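Orf11 (PDB 6O43) probably acts as a lysin of a staphylococcal phage, breaking down the cell wall of the host bacterium. Local coordinates at residues Gly108-Tyr113 with Ala146-Thr151; Ala152-Ala157 with Asn176-Gly181; Lys55-Ser60 with Phe95-Leu100. All coordinates share one frame; numbering follows the deposited sequence.

Interaction 1: Gly108-Tyr113 with Ala146-Thr151; sequences GQPSWY and AYIPLT
Pro149 and Ile148, in the turn that joins helix 143-147 to helix 152-159 of this strand-free, largely helical fold, pack against the irregular run Gly108-Ser111 of the long loop between helices 89-104 and 124-136. The backbones come together most closely at the two prolines, where the CA atoms of Pro110 and Pro149 lie 4.7 Å apart. Here Pro149 CA offers its hydrogen to Gln109 O, 3.3 Å away, in a CA-H...O contact. A water adds a firmer link, donating to Gln109 O at 2.6 Å and to Pro149 O at 2.9 Å, so Gln109 O takes this bond besides the weaker contact with Pro149 CA. On the buried side, Ile148 and Pro110 lie side by side and point the same way. With Ile148 CG2 anti to its backbone N, that methyl reaches Pro110 CA at 3.8 Å. Further out, Thr155 OG1 of helix 152-159 hydrogen-bonds to both Ser111 N and Ile148 O, one hydroxyl holding the two backbones to the same helix. Thr151 caps the start of that helix through OG1 to Ala154 N. In the loop itself, the Trp112 ring backs Pro110: Pro110 CB sits 3.4 Å above its plane, offset toward the rim.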
loop_
_atom_site.group_PDB
_atom_site.type_symbol
_atom_site.label_atom_id
_atom_site.label_comp_id
_atom_site.label_asym_id
_atom_site.label_seq_id
_atom_site.Cartn_x
_atom_site.Cartn_y
_atom_site.Cartn_z
ATOM N N GLY A 108 -9.741 7.357 -11.937
ATOM C CA GLY A 108 -10.664 7.075 -10.859
ATOM C C GLY A 108 -10.950 8.300 -10.017
ATOM O O GLY A 108 -10.542 9.416 -10.335
ATOM N N GLN A 109 -11.685 8.051 -8.941
ATOM C CA GLN A 109 -12.061 9.055 -7.958
ATOM C C GLN A 109 -12.272 8.343 -6.635
ATOM O O GLN A 109 -12.488 7.125 -6.615
ATOM C CB GLN A 109 -13.339 9.802 -8.379
ATOM C CG GLN A 109 -14.598 8.939 -8.349
ATOM C CD GLN A 109 -15.777 9.587 -9.065
ATOM O OE1 GLN A 109 -15.593 10.340 -10.024
ATOM N NE2 GLN A 109 -16.991 9.295 -8.604
ATOM N N PRO A 110 -12.206 9.060 -5.516
ATOM C CA PRO A 110 -12.347 8.400 -4.215
ATOM C C PRO A 110 -13.737 7.808 -4.040
ATOM O O PRO A 110 -14.716 8.241 -4.654
ATOM C CB PRO A 110 -12.086 9.529 -3.206
ATOM C CG PRO A 110 -11.280 10.552 -3.974
ATOM C CD PRO A 110 -11.858 10.485 -5.374
ATOM N N SER A 111 -13.803 6.786 -3.188
ATOM C CA SER A 111 -15.031 6.055 -2.891
ATOM C C SER A 111 -15.375 6.295 -1.427
ATOM O O SER A 111 -14.714 5.754 -0.534
ATOM C CB SER A 111 -14.856 4.567 -3.188
ATOM O OG SER A 111 -15.866 3.805 -2.563
ATOM N N TRP A 112 -16.403 7.103 -1.178
ATOM C CA TRP A 112 -16.652 7.604 0.167
ATOM C C TRP A 112 -17.582 6.723 0.991
ATOM O O TRP A 112 -17.687 6.936 2.205
ATOM C CB TRP A 112 -17.206 9.030 0.095
ATOM C CG TRP A 112 -16.232 9.980 -0.520
ATOM C CD1 TRP A 112 -16.279 10.505 -1.776
ATOM C CD2 TRP A 112 -15.041 10.492 0.086
ATOM N NE1 TRP A 112 -15.195 11.329 -1.985
ATOM C CE2 TRP A 112 -14.421 11.337 -0.856
ATOM C CE3 TRP A 112 -14.443 10.326 1.339
ATOM C CZ2 TRP A 112 -13.231 12.011 -0.584
ATOM C CZ3 TRP A 112 -13.260 10.997 1.607
ATOM C CH2 TRP A 112 -12.669 11.829 0.649
ATOM N N TYR A 113 -18.242 5.735 0.387
ATOM C CA TYR A 113 -19.093 4.830 1.143
ATOM C C TYR A 113 -18.906 3.403 0.651
ATOM O O TYR A 113 -18.550 3.167 -0.505
ATOM C CB TYR A 113 -20.578 5.230 1.059
ATOM C CG TYR A 113 -21.212 5.045 -0.302
ATOM C CD1 TYR A 113 -21.138 6.041 -1.266
ATOM C CD2 TYR A 113 -21.896 3.879 -0.616
ATOM C CE1 TYR A 113 -21.721 5.879 -2.509
ATOM C CE2 TYR A 113 -22.486 3.708 -1.855
ATOM C CZ TYR A 113 -22.394 4.712 -2.799
ATOM O OH TYR A 113 -22.977 4.548 -4.033
ATOM N N ALA A 146 -3.094 4.034 -6.773
ATOM C CA ALA A 146 -3.223 2.587 -6.918
ATOM C C ALA A 146 -4.351 2.017 -6.064
ATOM O O ALA A 146 -4.984 1.031 -6.459
ATOM C CB ALA A 146 -1.902 1.904 -6.563
ATOM N N TYR A 147 -4.622 2.611 -4.904
ATOM C CA TYR A 147 -5.564 2.032 -3.951
ATOM C C TYR A 147 -6.838 2.842 -3.743
ATOM O O TYR A 147 -7.912 2.254 -3.604
ATOM C CB TYR A 147 -4.871 1.826 -2.601
ATOM C CG TYR A 147 -3.806 0.745 -2.624
ATOM C CD1 TYR A 147 -4.156 -0.599 -2.615
ATOM C CD2 TYR A 147 -2.455 1.069 -2.651
ATOM C CE1 TYR A 147 -3.191 -1.596 -2.634
ATOM C CE2 TYR A 147 -1.480 0.078 -2.669
ATOM C CZ TYR A 147 -1.857 -1.253 -2.658
ATOM O OH TYR A 147 -0.892 -2.234 -2.677
ATOM N N ILE A 148 -6.759 4.175 -3.726
ATOM C CA ILE A 148 -7.897 4.982 -3.268
ATOM C C ILE A 148 -9.177 4.713 -4.055
ATOM O O ILE A 148 -10.236 4.536 -3.428
ATOM C CB ILE A 148 -7.516 6.473 -3.260
ATOM C CG1 ILE A 148 -6.657 6.794 -2.031
ATOM C CG2 ILE A 148 -8.768 7.347 -3.293
ATOM C CD1 ILE A 148 -5.810 8.026 -2.181
ATOM N N PRO A 149 -9.169 4.680 -5.392
ATOM C CA PRO A 149 -10.445 4.554 -6.122
ATOM C C PRO A 149 -11.179 3.251 -5.868
ATOM O O PRO A 149 -12.403 3.208 -6.048
ATOM C CB PRO A 149 -10.026 4.665 -7.595
ATOM C CG PRO A 149 -8.655 5.260 -7.576
ATOM C CD PRO A 149 -8.020 4.814 -6.300
ATOM N N LEU A 150 -10.484 2.196 -5.439
ATOM C CA LEU A 150 -11.008 0.841 -5.559
ATOM C C LEU A 150 -11.801 0.359 -4.350
ATOM O O LEU A 150 -12.641 -0.535 -4.504
ATOM C CB LEU A 150 -9.858 -0.129 -5.835
ATOM C CG LEU A 150 -9.192 0.120 -7.187
ATOM C CD1 LEU A 150 -7.987 -0.781 -7.384
ATOM C CD2 LEU A 150 -10.209 -0.083 -8.302
ATOM N N THR A 151 -11.562 0.904 -3.161
ATOM C CA THR A 151 -12.304 0.502 -1.976
ATOM C C THR A 151 -12.572 1.724 -1.115
ATOM O O THR A 151 -11.793 2.681 -1.109
ATOM C CB THR A 151 -11.554 -0.552 -1.148
ATOM O OG1 THR A 151 -10.356 0.024 -0.613
ATOM C CG2 THR A 151 -11.193 -1.760 -2.003
HETATM O O HOH W 1 -14.344 5.262 -6.884
#

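Interaction 2: Ala152-Ala157 with Asn176-Gly181; sequences AAATWA and NPFLDG
The N-cap of helix 177-187 is where this contact is made: Asn176, the residue just before that helix, lays its side-chain amide against Ala157 in the last turn of helix 152-159. Holding CG anti to the backbone N (chi1 -173°), Asn176 keeps OD1 above the first turn of its own helix, where OD1 accepts a nearly straight capping bond from Leu179 N (3.0 Å, 168° at the hydrogen). Leu179 N approaches from well above the carbonyl plane, not along a lone pair. The other branch of the amide faces the neighbouring helix, and Asn176 ND2 donates to Ala157 O at 3.2 Å. This second bond is bent, and Ala157 O lies somewhat out of the amide plane. One buried amide thus serves two helices, and the capping bond limits how far the group can rotate.

The helices themselves pack at a slant: the axes of segments 152-157 and 177-181 come within 10.1 Å, 53° from parallel. Ala154 and Ala157 form the near side of helix 152-159, and their small side chains leave Asn176 and Phe178 close to its backbone. Ala157 CB points into the partner segment and touches Asn176 OD1 at 3.4 Å, Phe178 CD2 at 3.5 Å and the Pro177 ring at CD.

Phe178 reaches across with its edge leading: CE2 stands 3.2 Å from Ala154 O, which lies near the ring plane, so the rim C-H is turned toward the carbonyl oxygen. Ala154 CB is a looser neighbour, 4.3 Å from Phe178 CZ. Beyond the two segments, Phe178 also meets Phe10 of helix 3-11, Tyr67 of helix 61-71, and Ile143 and Tyr147 of helix 143-147.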
loop_
_atom_site.group_PDB
_atom_site.type_symbol
_atom_site.label_atom_id
_atom_site.label_comp_id
_atom_site.label_asym_id
_atom_site.label_seq_id
_atom_site.Cartn_x
_atom_site.Cartn_y
_atom_site.Cartn_z
ATOM N N ALA A 152 -13.694 1.684 -0.393
ATOM C CA ALA A 152 -14.010 2.768 0.530
ATOM C C ALA A 152 -13.005 2.826 1.672
ATOM O O ALA A 152 -12.658 3.913 2.148
ATOM C CB ALA A 152 -15.434 2.606 1.068
ATOM N N ALA A 153 -12.514 1.664 2.116
ATOM C CA ALA A 153 -11.552 1.635 3.214
ATOM C C ALA A 153 -10.263 2.358 2.844
ATOM O O ALA A 153 -9.667 3.045 3.682
ATOM C CB ALA A 153 -11.255 0.191 3.623
ATOM N N ALA A 154 -9.813 2.216 1.596
ATOM C CA ALA A 154 -8.604 2.916 1.173
ATOM C C ALA A 154 -8.839 4.418 1.097
ATOM O O ALA A 154 -7.956 5.213 1.442
ATOM C CB ALA A 154 -8.127 2.375 -0.174
ATOM N N THR A 155 -10.026 4.826 0.649
ATOM C CA THR A 155 -10.357 6.247 0.618
ATOM C C THR A 155 -10.398 6.829 2.022
ATOM O O THR A 155 -9.832 7.896 2.280
ATOM C CB THR A 155 -11.693 6.460 -0.091
ATOM O OG1 THR A 155 -11.521 6.225 -1.493
ATOM C CG2 THR A 155 -12.202 7.888 0.141
ATOM N N TRP A 156 -11.078 6.143 2.945
ATOM C CA TRP A 156 -11.111 6.600 4.331
ATOM C C TRP A 156 -9.708 6.687 4.918
ATOM O O TRP A 156 -9.374 7.661 5.602
ATOM C CB TRP A 156 -11.981 5.667 5.171
ATOM C CG TRP A 156 -13.414 5.619 4.749
ATOM C CD1 TRP A 156 -14.136 6.617 4.151
ATOM C CD2 TRP A 156 -14.306 4.509 4.890
ATOM N NE1 TRP A 156 -15.423 6.194 3.917
ATOM C CE2 TRP A 156 -15.552 4.903 4.361
ATOM C CE3 TRP A 156 -14.173 3.220 5.417
ATOM C CZ2 TRP A 156 -16.654 4.053 4.339
ATOM C CZ3 TRP A 156 -15.271 2.378 5.395
ATOM C CH2 TRP A 156 -16.495 2.799 4.860
ATOM N N ALA A 157 -8.873 5.677 4.665
ATOM C CA ALA A 157 -7.521 5.686 5.214
ATOM C C ALA A 157 -6.733 6.893 4.725
ATOM O O ALA A 157 -5.958 7.486 5.484
ATOM C CB ALA A 157 -6.788 4.393 4.851
ATOM N N ASN A 176 -5.408 0.937 8.735
ATOM C CA ASN A 176 -4.949 1.964 7.806
ATOM C C ASN A 176 -3.620 1.530 7.203
ATOM O O ASN A 176 -2.574 1.637 7.863
ATOM C CB ASN A 176 -4.808 3.319 8.507
ATOM C CG ASN A 176 -4.503 4.449 7.535
ATOM O OD1 ASN A 176 -3.868 4.240 6.498
ATOM N ND2 ASN A 176 -4.961 5.653 7.863
ATOM N N PRO A 177 -3.604 1.033 5.963
ATOM C CA PRO A 177 -2.328 0.587 5.378
ATOM C C PRO A 177 -1.349 1.724 5.148
ATOM O O PRO A 177 -0.135 1.506 5.241
ATOM C CB PRO A 177 -2.755 -0.070 4.058
ATOM C CG PRO A 177 -4.072 0.592 3.717
ATOM C CD PRO A 177 -4.739 0.853 5.041
ATOM N N PHE A 178 -1.839 2.932 4.863
ATOM C CA PHE A 178 -0.940 4.048 4.597
ATOM C C PHE A 178 -0.226 4.498 5.866
ATOM O O PHE A 178 0.986 4.747 5.848
ATOM C CB PHE A 178 -1.710 5.209 3.971
ATOM C CG PHE A 178 -2.601 4.799 2.832
ATOM C CD1 PHE A 178 -2.079 4.138 1.731
ATOM C CD2 PHE A 178 -3.959 5.083 2.858
ATOM C CE1 PHE A 178 -2.895 3.759 0.679
ATOM C CE2 PHE A 178 -4.783 4.709 1.808
ATOM C CZ PHE A 178 -4.249 4.046 0.716
ATOM N N LEU A 179 -0.955 4.607 6.978
ATOM C CA LEU A 179 -0.317 4.974 8.237
ATOM C C LEU A 179 0.630 3.878 8.711
ATOM O O LEU A 179 1.774 4.152 9.090
ATOM C CB LEU A 179 -1.373 5.271 9.300
ATOM C CG LEU A 179 -0.822 5.685 10.668
ATOM C CD1 LEU A 179 0.074 6.907 10.536
ATOM C CD2 LEU A 179 -1.948 5.947 11.659
ATOM N N ASP A 180 0.167 2.627 8.704
ATOM C CA ASP A 180 1.029 1.522 9.113
ATOM C C ASP A 180 2.277 1.444 8.243
ATOM O O ASP A 180 3.379 1.190 8.745
ATOM C CB ASP A 180 0.251 0.208 9.061
ATOM C CG ASP A 180 -0.853 0.142 10.100
ATOM O OD1 ASP A 180 -0.974 1.093 10.900
ATOM O OD2 ASP A 180 -1.598 -0.860 10.119
ATOM N N GLY A 181 2.122 1.647 6.934
ATOM C CA GLY A 181 3.278 1.626 6.053
ATOM C C GLY A 181 4.278 2.712 6.393
ATOM O O GLY A 181 5.484 2.461 6.478
#

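Interaction 3: Lys55-Ser60 with Phe95-Leu100; sequences KEIGVS and FIARKL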
loop_
_atom_site.group_PDB
_atom_site.type_symbol
_atom_site.label_atom_id
_atom_site.label_comp_id
_atom_site.label_asym_id
_atom_site.label_seq_id
_atom_site.Cartn_x
_atom_site.Cartn_y
_atom_site.Cartn_z
ATOM N N LYS A 55 11.281 -4.879 -8.026
ATOM C CA LYS A 55 11.993 -3.646 -8.345
ATOM C C LYS A 55 12.142 -3.469 -9.850
ATOM O O LYS A 55 11.919 -2.375 -10.379
ATOM C CB LYS A 55 13.363 -3.640 -7.670
ATOM C CG LYS A 55 14.171 -2.379 -7.928
ATOM C CD LYS A 55 15.543 -2.443 -7.265
ATOM C CE LYS A 55 16.173 -1.060 -7.186
ATOM N NZ LYS A 55 15.257 -0.114 -6.475
ATOM N N GLU A 56 12.532 -4.535 -10.554
ATOM C CA GLU A 56 12.689 -4.454 -12.002
ATOM C C GLU A 56 11.385 -4.074 -12.688
ATOM O O GLU A 56 11.403 -3.439 -13.748
ATOM C CB GLU A 56 13.202 -5.788 -12.547
ATOM C CG GLU A 56 14.691 -5.819 -12.802
ATOM C CD GLU A 56 15.067 -5.092 -14.075
ATOM O OE1 GLU A 56 14.200 -4.970 -14.966
ATOM O OE2 GLU A 56 16.224 -4.638 -14.182
ATOM N N ILE A 57 10.250 -4.450 -12.101
ATOM C CA ILE A 57 8.960 -4.186 -12.726
ATOM C C ILE A 57 8.490 -2.761 -12.455
ATOM O O ILE A 57 7.752 -2.184 -13.262
ATOM C CB ILE A 57 7.935 -5.227 -12.249
ATOM C CG1 ILE A 57 8.236 -6.585 -12.889
ATOM C CG2 ILE A 57 6.513 -4.763 -12.551
ATOM C CD1 ILE A 57 7.546 -7.750 -12.214
ATOM N N GLY A 58 8.894 -2.170 -11.333
ATOM C CA GLY A 58 8.560 -0.788 -11.053
ATOM C C GLY A 58 7.961 -0.554 -9.682
ATOM O O GLY A 58 7.480 0.546 -9.397
ATOM N N VAL A 59 7.975 -1.572 -8.825
ATOM C CA VAL A 59 7.487 -1.463 -7.454
ATOM C C VAL A 59 8.686 -1.417 -6.521
ATOM O O VAL A 59 9.561 -2.289 -6.582
ATOM C CB VAL A 59 6.553 -2.628 -7.086
ATOM C CG1 VAL A 59 6.307 -2.655 -5.584
ATOM C CG2 VAL A 59 5.237 -2.505 -7.843
ATOM N N SER A 60 8.721 -0.412 -5.655
ATOM C CA SER A 60 9.837 -0.266 -4.736
ATOM C C SER A 60 9.907 -1.475 -3.808
ATOM O O SER A 60 8.880 -1.879 -3.244
ATOM C CB SER A 60 9.697 1.022 -3.924
ATOM O OG SER A 60 9.420 0.751 -2.561
ATOM N N PHE A 95 3.413 -11.008 -10.958
ATOM C CA PHE A 95 2.020 -10.711 -11.282
ATOM C C PHE A 95 1.520 -9.510 -10.484
ATOM O O PHE A 95 0.924 -8.581 -11.041
ATOM C CB PHE A 95 1.158 -11.949 -11.015
ATOM C CG PHE A 95 -0.322 -11.712 -11.154
ATOM C CD1 PHE A 95 -0.896 -11.512 -12.400
ATOM C CD2 PHE A 95 -1.145 -11.713 -10.038
ATOM C CE1 PHE A 95 -2.266 -11.300 -12.531
ATOM C CE2 PHE A 95 -2.514 -11.504 -10.162
ATOM C CZ PHE A 95 -3.074 -11.297 -11.411
ATOM N N ILE A 96 1.777 -9.504 -9.174
ATOM C CA ILE A 96 1.283 -8.420 -8.332
ATOM C C ILE A 96 2.054 -7.133 -8.591
ATOM O O ILE A 96 1.498 -6.033 -8.474
ATOM C CB ILE A 96 1.345 -8.823 -6.850
ATOM C CG1 ILE A 96 0.308 -9.910 -6.560
ATOM C CG2 ILE A 96 1.121 -7.609 -5.964
ATOM C CD1 ILE A 96 -1.097 -9.561 -7.061
ATOM N N ALA A 97 3.339 -7.237 -8.934
ATOM C CA ALA A 97 4.110 -6.042 -9.252
ATOM C C ALA A 97 3.553 -5.352 -10.489
ATOM O O ALA A 97 3.354 -4.132 -10.495
ATOM C CB ALA A 97 5.586 -6.394 -9.447
ATOM N N ARG A 98 3.299 -6.119 -11.554
ATOM C CA ARG A 98 2.727 -5.527 -12.758
ATOM C C ARG A 98 1.311 -5.019 -12.510
ATOM O O ARG A 98 0.917 -3.990 -13.068
ATOM C CB ARG A 98 2.749 -6.536 -13.908
ATOM C CG ARG A 98 4.145 -6.797 -14.466
ATOM C CD ARG A 98 4.096 -7.704 -15.684
ATOM N NE ARG A 98 3.610 -9.041 -15.360
ATOM C CZ ARG A 98 4.382 -10.122 -15.285
ATOM N NH1 ARG A 98 5.686 -10.028 -15.517
ATOM N NH2 ARG A 98 3.848 -11.297 -14.982
ATOM N N LYS A 99 0.545 -5.712 -11.663
ATOM C CA LYS A 99 -0.793 -5.239 -11.318
ATOM C C LYS A 99 -0.726 -3.902 -10.587
ATOM O O LYS A 99 -1.505 -2.986 -10.875
ATOM C CB LYS A 99 -1.511 -6.292 -10.472
ATOM C CG LYS A 99 -3.026 -6.213 -10.521
ATOM C CD LYS A 99 -3.654 -7.528 -10.090
ATOM N N LEU A 100 0.222 -3.763 -9.659
ATOM C CA LEU A 100 0.355 -2.520 -8.908
ATOM C C LEU A 100 0.809 -1.368 -9.798
ATOM O O LEU A 100 0.396 -0.221 -9.587
ATOM C CB LEU A 100 1.331 -2.721 -7.753
ATOM C CG LEU A 100 0.942 -2.130 -6.402
ATOM C CD1 LEU A 100 -0.537 -2.353 -6.132
ATOM C CD2 LEU A 100 1.787 -2.746 -5.297
#
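Ile57 lays its CG2 methyl over Ala97, 3.6 Å from Ala97 CB, at the point where helix 44-57 ends against the middle of helix 89-104. CD1, at the end of the extended other branch (chi2 164°), also comes within 3.7 Å of Ala97 CB, so both arms of the isoleucine touch the small alanine side chain. The same CG2 is 3.7 Å from Arg98 CG, and the aliphatic start of the arginine slants across Ile57. After Ile57 the chain leaves helical geometry at Gly58, with a phi of 130°, and this turn brings Val59 toward helix 89-104. Val59 CG2, anti to its own carbonyl carbon, meets Ala97 O at 3.6 Å and Leu100 CB at 3.9 Å; the side chains of Val59 and Leu100 cross at about a right angle. Val59 also touches Phe64 of helix 61-71, while Ile57 touches Lys94 and Val101 of helix 89-104. Ser60 OG caps helix 61-71, bonding to Leu63 N. The contacts are mainly carbon on carbon, with Val59 CG2 also against a backbone oxygen, so shape and burial of apolar surface probably govern how the end of helix 44-57 and the turn after it fit helix 89-104.

In the fold
From the N terminus, interaction 3 comes first: it closes a loop of 34 residues holding helix 61-71 and ties the end of helix 44-57 to helix 89-104. That helix runs out into the loop carrying 108-113, where interaction 1 opens; it closes around helix 124-136 on the turn after helix 143-147. Interaction 2 follows, closing 18 residues that include helix 166-169. The three loops are in series, neither nested nor crossed. Interactions 1 and 2 touch, Trp156 NE1 probably hydrogen-bonding to Trp112 O at 2.9 Å. Interaction 3 stands about 20 Å from either by centres, yet Tyr147 OH packs on Leu100 CD1, joining it to interaction 1.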